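Amidohydrolase (Xanthomonas campestris pv. campestris, PDB 4DZH) is a zinc-binding TIM-barrel amidohydrolase that probably deaminates adenosine-type nucleosides such as 5'-methylthioadenosine. Local coordinates at residues P83-R88 with I125-R130. Residues are numbered along the deposited sequence; the frame is centred on the assembly and turned at random.
Sequences PMTLLR and IAEMLR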
loop_
_atom_site.group_PDB
_atom_site.type_symbol
_atom_site.label_atom_id
_atom_site.label_comp_id
_atom_site.label_asym_id
_atom_site.label_seq_id
_atom_site.Cartn_x
_atom_site.Cartn_y
_atom_site.Cartn_z
ATOM N N PRO A 83 -1.431 -18.710 10.126
ATOM C CA PRO A 83 -1.842 -18.607 11.535
ATOM C C PRO A 83 -1.299 -17.342 12.205
ATOM O O PRO A 83 -1.821 -16.922 13.225
ATOM C CB PRO A 83 -1.231 -19.864 12.172
ATOM C CG PRO A 83 -1.251 -20.862 11.049
ATOM C CD PRO A 83 -0.850 -20.027 9.818
ATOM N N MET A 84 -0.243 -16.742 11.649
ATOM C CA MET A 84 0.280 -15.511 12.222
ATOM C C MET A 84 -0.652 -14.291 12.037
ATOM O O MET A 84 -0.336 -13.215 12.530
ATOM C CB MET A 84 1.719 -15.244 11.733
ATOM C CG MET A 84 2.612 -16.461 11.896
ATOM S SD MET A 84 4.350 -16.216 11.481
ATOM C CE MET A 84 4.930 -15.285 12.888
ATOM N N THR A 85 -1.814 -14.439 11.380
ATOM C CA THR A 85 -2.807 -13.375 11.429
ATOM C C THR A 85 -3.151 -13.100 12.893
ATOM O O THR A 85 -3.388 -11.967 13.272
ATOM C CB THR A 85 -4.133 -13.733 10.783
ATOM O OG1 THR A 85 -4.572 -14.982 11.328
ATOM C CG2 THR A 85 -4.007 -13.833 9.318
ATOM N N LEU A 86 -3.147 -14.143 13.727
ATOM C CA LEU A 86 -3.382 -13.944 15.170
ATOM C C LEU A 86 -2.265 -13.168 15.888
ATOM O O LEU A 86 -2.450 -12.715 17.010
ATOM C CB LEU A 86 -3.668 -15.312 15.859
ATOM C CG LEU A 86 -4.972 -15.956 15.362
ATOM C CD1 LEU A 86 -5.086 -17.327 15.995
ATOM C CD2 LEU A 86 -6.206 -15.107 15.670
ATOM N N LEU A 87 -1.119 -12.966 15.231
ATOM C CA LEU A 87 -0.019 -12.207 15.823
ATOM C C LEU A 87 0.123 -10.812 15.127
ATOM O O LEU A 87 1.192 -10.191 15.160
ATOM C CB LEU A 87 1.298 -12.980 15.726
ATOM C CG LEU A 87 1.320 -14.356 16.417
ATOM C CD1 LEU A 87 2.752 -14.844 16.602
ATOM C CD2 LEU A 87 0.629 -14.254 17.741
ATOM N N ARG A 88 -0.959 -10.344 14.512
ATOM C CA ARG A 88 -0.909 -9.096 13.761
ATOM C C ARG A 88 -0.406 -7.936 14.592
ATOM O O ARG A 88 -1.064 -7.570 15.554
ATOM C CB ARG A 88 -2.310 -8.794 13.224
ATOM C CG ARG A 88 -2.326 -7.686 12.155
ATOM C CD ARG A 88 -3.723 -7.332 11.706
ATOM N NE ARG A 88 -4.667 -8.425 11.421
ATOM C CZ ARG A 88 -4.822 -9.036 10.249
ATOM N NH1 ARG A 88 -4.030 -8.768 9.199
ATOM N NH2 ARG A 88 -5.800 -9.927 10.116
ATOM N N ILE A 125 -8.192 -16.885 5.743
ATOM C CA ILE A 125 -9.036 -17.194 4.599
ATOM C C ILE A 125 -10.073 -16.070 4.384
ATOM O O ILE A 125 -10.263 -15.579 3.268
ATOM C CB ILE A 125 -9.719 -18.554 4.788
ATOM C CG1 ILE A 125 -8.707 -19.688 4.663
ATOM C CG2 ILE A 125 -10.908 -18.683 3.798
ATOM C CD1 ILE A 125 -9.279 -21.042 5.114
ATOM N N ALA A 126 -10.685 -15.583 5.467
ATOM C CA ALA A 126 -11.608 -14.448 5.340
ATOM C C ALA A 126 -10.891 -13.198 4.769
ATOM O O ALA A 126 -11.409 -12.521 3.871
ATOM C CB ALA A 126 -12.253 -14.162 6.705
ATOM N N GLU A 127 -9.718 -12.874 5.323
ATOM C CA GLU A 127 -8.985 -11.710 4.854
ATOM C C GLU A 127 -8.559 -11.845 3.393
ATOM O O GLU A 127 -8.643 -10.874 2.606
ATOM C CB GLU A 127 -7.763 -11.430 5.746
ATOM C CG GLU A 127 -6.991 -10.192 5.249
ATOM C CD GLU A 127 -5.863 -9.768 6.148
ATOM O OE1 GLU A 127 -5.694 -10.321 7.244
ATOM O OE2 GLU A 127 -5.132 -8.850 5.704
ATOM N N MET A 128 -8.172 -13.068 3.017
ATOM C CA MET A 128 -7.698 -13.311 1.655
ATOM C C MET A 128 -8.842 -13.183 0.681
ATOM O O MET A 128 -8.728 -12.467 -0.289
ATOM C CB MET A 128 -7.006 -14.654 1.525
ATOM C CG MET A 128 -5.669 -14.647 2.251
ATOM S SD MET A 128 -4.730 -16.170 1.954
ATOM C CE MET A 128 -5.824 -17.394 2.742
ATOM N N LEU A 129 -9.975 -13.799 1.003
ATOM C CA LEU A 129 -11.140 -13.737 0.092
ATOM C C LEU A 129 -11.630 -12.298 -0.096
ATOM O O LEU A 129 -11.907 -11.861 -1.206
ATOM C CB LEU A 129 -12.309 -14.604 0.573
ATOM C CG LEU A 129 -12.012 -16.098 0.540
ATOM C CD1 LEU A 129 -13.061 -16.907 1.303
ATOM C CD2 LEU A 129 -11.901 -16.563 -0.931
ATOM N N ARG A 130 -11.653 -11.542 1.000
ATOM C CA ARG A 130 -12.163 -10.164 0.964
ATOM C C ARG A 130 -11.260 -9.263 0.093
ATOM O O ARG A 130 -11.682 -8.213 -0.419
ATOM C CB ARG A 130 -12.337 -9.627 2.383
ATOM C CG ARG A 130 -13.653 -10.138 3.063
ATOM C CD ARG A 130 -13.594 -10.068 4.561
ATOM N NE ARG A 130 -13.366 -8.713 5.071
ATOM C CZ ARG A 130 -14.319 -7.869 5.462
ATOM N NH1 ARG A 130 -15.614 -8.190 5.375
ATOM N NH2 ARG A 130 -13.965 -6.684 5.959
#
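Arg88 and Glu127 meet in a buried salt bridge that supplies both hydrogen bonds between 83-88 and 125-130. The guanidinium comes end-on: Arg88 NH1 lies 3.0 Å and Arg88 NH2 2.9 Å from the same oxygen, Glu127 OE1. OE1 sits at the edge of the guanidinium, close to its plane, and takes both donors on its syn side, though tilted out of the carboxylate plane, NH2 more than NH1. Because they converge on a single acceptor, neither bond is straight, with N-H...O angles of 141° at NH1 and 146° at NH2. The guanidinium and carboxylate planes are 42° apart. Glu127 spans the gap as an extended chain, CG anti to the backbone N, whereas Arg88 bends at chi3 to bring its end round to the carboxylate.

The second carboxylate oxygen is engaged elsewhere: Glu127 OE2 pairs with Arg407 and accepts from Leu324 N, next to the magnesium ligand Asp323, whose side chain is about 4 Å from that of Glu127. Two cationic partners would be expected to stabilise the ionised carboxylate. Arg88 also donates through NH1 to Asn322 O and through NE to Gln392 O of the second subunit, so the bridge reaches the dimer interface.

Beyond the bridge there is little: the methyl Thr85 CG2 lies 4.4 Å from Glu127 OE1, at the limit of contact, while Thr85 OG1 bonds to Gly120 O and Asn82 O. The closest CA atoms, of Thr85 and Glu127, are 9.2 Å apart, so long side chains make the join.

The bridge ties the loop between strand 69-80 and helix 96-111 to helix 114-130, which leads into strand 133-139, the parallel neighbour of strand 69-80 in the barrel.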